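Local coordinates for protein Alp7A (Bacillus subtilis, PDB 5EC0) that binds ADP and, as an actin-like protein of plasmid segregation, probably polymerises into filaments that help distribute plasmid copies between daughter cells, at residues A[96-99]-A[100-103]; A[145-148]-A[149-153]; A[60-64]-A[65-69]. All coordinates share one frame; numbering follows the deposited sequence.

Interaction 1 (A[96-99]-A[100-103]); sequences IPYV and TFLA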
# COMPACT_ATOMS: atom_id res chain seq x y z
N ILE A 96 12.85 -5.54 -7.19
CA ILE A 96 11.57 -6.10 -6.76
C ILE A 96 10.33 -5.25 -7.13
O ILE A 96 9.37 -5.79 -7.68
CB ILE A 96 11.58 -6.40 -5.24
CG1 ILE A 96 12.51 -7.58 -4.96
CG2 ILE A 96 10.17 -6.69 -4.71
CD1 ILE A 96 12.65 -7.88 -3.47
N PRO A 97 10.32 -3.93 -6.82
CA PRO A 97 9.15 -3.16 -7.26
C PRO A 97 8.97 -3.15 -8.77
O PRO A 97 7.85 -3.27 -9.29
CB PRO A 97 9.43 -1.74 -6.75
CG PRO A 97 10.46 -1.89 -5.70
CD PRO A 97 11.28 -3.09 -6.08
N TYR A 98 10.08 -2.98 -9.48
CA TYR A 98 10.06 -2.94 -10.93
C TYR A 98 9.50 -4.24 -11.53
O TYR A 98 8.64 -4.21 -12.43
CB TYR A 98 11.47 -2.66 -11.45
CG TYR A 98 11.62 -2.75 -12.94
CD1 TYR A 98 11.10 -1.77 -13.78
CD2 TYR A 98 12.33 -3.80 -13.52
CE1 TYR A 98 11.23 -1.85 -15.15
CE2 TYR A 98 12.48 -3.88 -14.90
CZ TYR A 98 11.93 -2.90 -15.70
OH TYR A 98 12.08 -2.99 -17.07
N VAL A 99 9.97 -5.39 -11.04
CA VAL A 99 9.48 -6.68 -11.53
C VAL A 99 8.00 -6.86 -11.17
O VAL A 99 7.20 -7.31 -12.00
CB VAL A 99 10.33 -7.83 -10.96
CG1 VAL A 99 9.66 -9.20 -11.18
CG2 VAL A 99 11.73 -7.80 -11.59
N THR A 100 7.60 -6.49 -9.96
CA THR A 100 6.19 -6.59 -9.60
C THR A 100 5.31 -5.75 -10.54
O THR A 100 4.27 -6.22 -11.01
CB THR A 100 5.96 -6.18 -8.15
OG1 THR A 100 6.91 -6.85 -7.32
CG2 THR A 100 4.56 -6.59 -7.71
N PHE A 101 5.74 -4.52 -10.83
CA PHE A 101 5.00 -3.65 -11.74
C PHE A 101 4.79 -4.30 -13.12
O PHE A 101 3.69 -4.24 -13.68
CB PHE A 101 5.74 -2.31 -11.88
CG PHE A 101 5.57 -1.64 -13.21
CD1 PHE A 101 4.41 -0.95 -13.53
CD2 PHE A 101 6.62 -1.66 -14.15
CE1 PHE A 101 4.27 -0.31 -14.77
CE2 PHE A 101 6.49 -1.01 -15.39
CZ PHE A 101 5.32 -0.35 -15.70
N LEU A 102 5.83 -4.94 -13.64
CA LEU A 102 5.77 -5.56 -14.97
C LEU A 102 4.77 -6.70 -15.01
O LEU A 102 3.96 -6.81 -15.94
CB LEU A 102 7.14 -6.06 -15.40
CG LEU A 102 8.25 -5.06 -15.68
CD1 LEU A 102 9.56 -5.79 -16.02
CD2 LEU A 102 7.85 -4.11 -16.82
N ALA A 103 4.85 -7.56 -14.00
CA ALA A 103 3.93 -8.69 -13.85
C ALA A 103 2.49 -8.21 -13.63
O ALA A 103 1.55 -8.76 -14.21
CB ALA A 103 4.39 -9.59 -12.70
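The phenol of Y98 carries L102 over one of its faces: CD1 of L102 lies 4.1 Å from the centroid of the Y98 ring, 29° off its normal, a CH-pi contact that leans toward CE2, where the separation from L102 CD1 is 3.7 Å. F101 meets the same phenol only obliquely, and its own ring turns an edge to the carbonyl oxygen of Y98, which lies near the ring plane. With CG trans to the backbone N (chi1 173°), Y98 lays its ring beside the next turn, where L102 can reach it; H155 adds an edge-to-face ring contact from outside. All this belongs to two successive turns of helix 95-112, which lies against the large mixed sheet of an actin-like domain: V99 packs on V71, F101 on I170 and V172, and T100 on V30. The regular i to i+4 bonds run through, from F101 N to P97 O at 2.9 Å and from A103 N to V99 O at 3.1 Å. T100 doubles one of them. Its OG1, swung beside its own backbone N (chi1 -48°), donates to I96 O over 2.7 Å, while T100 N reaches that oxygen at 3.0 Å from the opposite face of the carbonyl plane. This buried hydroxyl therefore finds its acceptor within the helix itself. A valine in its place would probably leave I96 O with the amide alone and set a methyl group against that oxygen. Near the N-terminal end of the helix, the side chain of P97 is about 9 Å from that of N12, an ADP-binding residue.

Interaction 2 (A[145-148]-A[149-153]); sequences KRMA and SKFLG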
# COMPACT_ATOMS: atom_id res chain seq x y z
N LYS A 145 12.43 11.77 -8.12
CA LYS A 145 12.73 11.80 -9.55
C LYS A 145 13.40 10.50 -10.05
O LYS A 145 13.06 9.98 -11.11
CB LYS A 145 13.63 13.01 -9.90
CG LYS A 145 12.87 14.32 -10.06
CD LYS A 145 13.72 15.38 -10.75
CE LYS A 145 13.92 16.61 -9.88
NZ LYS A 145 14.85 17.61 -10.51
N ARG A 146 14.37 9.98 -9.30
CA ARG A 146 15.00 8.72 -9.68
C ARG A 146 13.98 7.58 -9.62
O ARG A 146 13.99 6.68 -10.47
CB ARG A 146 16.22 8.42 -8.80
CG ARG A 146 17.42 9.36 -9.05
CD ARG A 146 18.71 8.89 -8.35
NE ARG A 146 18.67 9.14 -6.91
CZ ARG A 146 19.05 10.28 -6.33
NH1 ARG A 146 19.50 11.29 -7.07
NH2 ARG A 146 18.97 10.40 -5.02
N MET A 147 13.09 7.60 -8.64
CA MET A 147 12.08 6.54 -8.55
C MET A 147 11.18 6.55 -9.79
O MET A 147 10.95 5.51 -10.41
CB MET A 147 11.23 6.68 -7.29
CG MET A 147 10.21 5.55 -7.10
SD MET A 147 10.97 3.90 -7.03
CE MET A 147 9.57 2.94 -6.43
N ALA A 148 10.71 7.74 -10.15
CA ALA A 148 9.87 7.92 -11.34
C ALA A 148 10.60 7.49 -12.61
O ALA A 148 10.01 6.89 -13.50
CB ALA A 148 9.42 9.39 -11.46
N SER A 149 11.88 7.81 -12.71
CA SER A 149 12.67 7.45 -13.88
C SER A 149 12.79 5.95 -14.09
O SER A 149 13.02 5.48 -15.20
CB SER A 149 14.07 8.06 -13.78
OG SER A 149 13.98 9.47 -13.77
N LYS A 150 12.64 5.20 -13.01
CA LYS A 150 12.75 3.75 -13.06
C LYS A 150 11.63 3.16 -13.91
O LYS A 150 11.75 2.06 -14.44
CB LYS A 150 12.70 3.16 -11.65
CG LYS A 150 13.76 2.14 -11.36
CD LYS A 150 13.44 1.37 -10.10
CE LYS A 150 14.15 0.02 -10.07
NZ LYS A 150 13.52 -0.85 -9.05
N PHE A 151 10.54 3.90 -14.04
CA PHE A 151 9.36 3.36 -14.69
C PHE A 151 9.10 4.03 -16.04
O PHE A 151 8.57 3.38 -16.95
CB PHE A 151 8.17 3.49 -13.75
CG PHE A 151 8.33 2.68 -12.50
CD1 PHE A 151 8.92 3.23 -11.37
CD2 PHE A 151 7.96 1.34 -12.48
CE1 PHE A 151 9.10 2.48 -10.23
CE2 PHE A 151 8.14 0.57 -11.35
CZ PHE A 151 8.72 1.15 -10.21
N LEU A 152 9.51 5.29 -16.18
CA LEU A 152 9.45 6.01 -17.46
C LEU A 152 10.10 5.23 -18.61
O LEU A 152 11.13 4.57 -18.44
CB LEU A 152 10.13 7.39 -17.33
CG LEU A 152 9.82 8.43 -18.41
CD1 LEU A 152 8.32 8.71 -18.43
CD2 LEU A 152 10.60 9.73 -18.19
N GLY A 153 9.49 5.30 -19.80
CA GLY A 153 10.06 4.68 -20.98
C GLY A 153 9.52 3.29 -21.31
O GLY A 153 8.45 2.87 -20.85
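M147 sends CG trans to its backbone N (chi1 -177°) and then bends at chi2 (58°), which carries its thioether to the ring of F151, itself set with CG beside its own backbone N. The sulfur meets the ring at the edge, in its plane: SD of M147 is 5.3 Å from the F151 centroid, a Met-aromatic contact, and the terminal methyl CE comes to 3.9 Å from F151 CE1. The carbonyl oxygen of M147 lies at the same rim, 3.2 Å from F151 CD1. The backbone meanwhile unwinds at the end of helix 140-149. K145 O is held twice by S149, whose OG and N approach from opposite faces of the carbonyl plane, each at 2.9 Å from K145 O. A148 O also accepts twice, from L152 N across four residues and from F151 N across three, while K150 N divides itself between M147 O and a weak bond to R146 O. The ammonium of K150 is led away to S94 O. F151 lies in a cluster of rings, stacked on F125 and edge-to-face with F101, and M147 rests on T127 and L129 of strand 119-129. The closing carbonyls thus gain extra donors rather than replacing lost ones, two of them accepting twice, while M147 O turns to a three-residue bond as helix gives way to loop; the M147-F151 pair packs this end against the domain interior.

Interaction 3 (A[60-64]-A[65-69]); sequences TVIDE and TERYF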
# COMPACT_ATOMS: atom_id res chain seq x y z
N THR A 60 12.32 -11.01 -17.49
CA THR A 60 12.60 -9.70 -18.04
C THR A 60 14.11 -9.55 -18.15
O THR A 60 14.86 -10.28 -17.50
CB THR A 60 11.97 -8.59 -17.17
OG1 THR A 60 12.03 -7.34 -17.88
CG2 THR A 60 12.71 -8.45 -15.86
N VAL A 61 14.55 -8.62 -18.99
CA VAL A 61 15.98 -8.44 -19.20
C VAL A 61 16.51 -7.31 -18.33
O VAL A 61 16.08 -6.17 -18.44
CB VAL A 61 16.31 -8.16 -20.67
CG1 VAL A 61 17.72 -7.60 -20.80
CG2 VAL A 61 16.13 -9.43 -21.50
N ILE A 62 17.46 -7.64 -17.47
CA ILE A 62 18.04 -6.66 -16.56
C ILE A 62 19.54 -6.65 -16.75
O ILE A 62 20.19 -7.66 -16.50
CB ILE A 62 17.70 -6.98 -15.11
CG1 ILE A 62 16.19 -6.89 -14.89
CG2 ILE A 62 18.44 -6.03 -14.18
CD1 ILE A 62 15.72 -7.61 -13.65
N ASP A 63 20.07 -5.51 -17.19
CA ASP A 63 21.50 -5.38 -17.50
C ASP A 63 21.93 -6.44 -18.50
O ASP A 63 22.95 -7.12 -18.32
CB ASP A 63 22.35 -5.46 -16.22
CG ASP A 63 21.95 -4.40 -15.20
OD1 ASP A 63 21.44 -3.33 -15.60
OD2 ASP A 63 22.14 -4.64 -13.99
N GLU A 64 21.12 -6.58 -19.55
CA GLU A 64 21.38 -7.51 -20.66
C GLU A 64 21.37 -8.98 -20.23
O GLU A 64 21.89 -9.83 -20.92
CB GLU A 64 22.70 -7.14 -21.34
CG GLU A 64 22.69 -5.73 -21.92
CD GLU A 64 24.03 -5.30 -22.48
OE1 GLU A 64 25.03 -5.31 -21.73
OE2 GLU A 64 24.09 -4.95 -23.68
N THR A 65 20.75 -9.27 -19.09
CA THR A 65 20.61 -10.64 -18.61
C THR A 65 19.14 -10.99 -18.43
O THR A 65 18.44 -10.32 -17.66
CB THR A 65 21.36 -10.88 -17.27
OG1 THR A 65 22.74 -10.54 -17.42
CG2 THR A 65 21.24 -12.34 -16.83
N GLU A 66 18.66 -12.01 -19.13
CA GLU A 66 17.27 -12.44 -19.00
C GLU A 66 17.05 -13.22 -17.71
O GLU A 66 17.51 -14.34 -17.56
CB GLU A 66 16.85 -13.30 -20.20
CG GLU A 66 15.45 -13.88 -20.07
CD GLU A 66 14.99 -14.60 -21.33
OE1 GLU A 66 15.79 -14.69 -22.29
OE2 GLU A 66 13.84 -15.07 -21.36
N ARG A 67 16.32 -12.63 -16.77
CA ARG A 67 16.14 -13.26 -15.46
C ARG A 67 14.68 -13.64 -15.17
O ARG A 67 13.73 -13.01 -15.66
CB ARG A 67 16.70 -12.33 -14.38
CG ARG A 67 18.23 -12.22 -14.46
CD ARG A 67 18.76 -10.99 -13.72
NE ARG A 67 18.41 -11.02 -12.31
CZ ARG A 67 18.67 -10.04 -11.46
NH1 ARG A 67 19.27 -8.94 -11.88
NH2 ARG A 67 18.31 -10.15 -10.19
N TYR A 68 14.52 -14.70 -14.38
CA TYR A 68 13.24 -15.38 -14.19
C TYR A 68 12.70 -15.18 -12.76
O TYR A 68 13.42 -15.43 -11.79
CB TYR A 68 13.38 -16.87 -14.54
CG TYR A 68 13.86 -17.11 -15.97
CD1 TYR A 68 15.21 -17.04 -16.30
CD2 TYR A 68 12.96 -17.36 -16.99
CE1 TYR A 68 15.65 -17.23 -17.61
CE2 TYR A 68 13.38 -17.56 -18.30
CZ TYR A 68 14.72 -17.49 -18.60
OH TYR A 68 15.13 -17.68 -19.91
N PHE A 69 11.46 -14.74 -12.64
CA PHE A 69 10.90 -14.39 -11.33
C PHE A 69 9.53 -14.98 -11.08
O PHE A 69 8.65 -14.93 -11.94
CB PHE A 69 10.78 -12.86 -11.16
CG PHE A 69 12.07 -12.12 -11.36
CD1 PHE A 69 12.44 -11.68 -12.63
CD2 PHE A 69 12.91 -11.86 -10.29
CE1 PHE A 69 13.64 -11.00 -12.83
CE2 PHE A 69 14.11 -11.18 -10.48
CZ PHE A 69 14.47 -10.76 -11.76
O HOH W 1 21.06 -8.56 -14.30
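I62 O is gripped from two quarters: T65 N donates to it over 3.1 Å, well above the carbonyl plane, and a water donates a hydrogen bond to it, at a rather short 2.5 Å. That water accepts in turn from R67 NH1 at 3.0 Å, so the guanidinium is tied to the turn backbone as well as, by a salt bridge from NH2, to E32. The reversal is a type I' beta turn, I62 to T65, with D63 and E64 both at positive phi, as suits a two-residue hairpin. Behind it, T60 and R67 form an antiparallel hydrogen-bonded pair, with R67 N 2.9 Å from T60 O. With CG1 beside its own backbone N (chi1 -63°), I62 directs CD1 across the sheet face it shares with T60 and R67, 4.1 Å above the guanidinium plane and toward its rim; the same methyl reaches F69 at 3.9 Å from CZ. T60 CG2 meets that ring obliquely at CE1, 4.1 Å away. On either side the hairpin is continued by other strands: T60 OG1 bonds to Q156 O of strand 153-159, and Y68 pairs with I33 of strand 22-33. Helix 95-112 covers the side bearing T60 and F69, where L102 and V99 meet them.

Overall arrangement
Taken together, the three contacts show how one domain grades from core to surface. Interaction 1 is the buried one; interactions 2 and 3 each set a few buried groups under an exposed turn. Helix 95-112 joins them, packing on interaction 2 through its aromatic side and on interaction 3 through its aliphatic side. Interactions 2 and 3 do not touch each other, their nearest atoms being about 8 Å apart. Hydroxyl-to-carbonyl bonding recurs in both helical contacts, once inside a regular helix and once where a helix ends. In the hairpin, by contrast, a water and a charged guanidinium complete the polar network, far from the nucleotide.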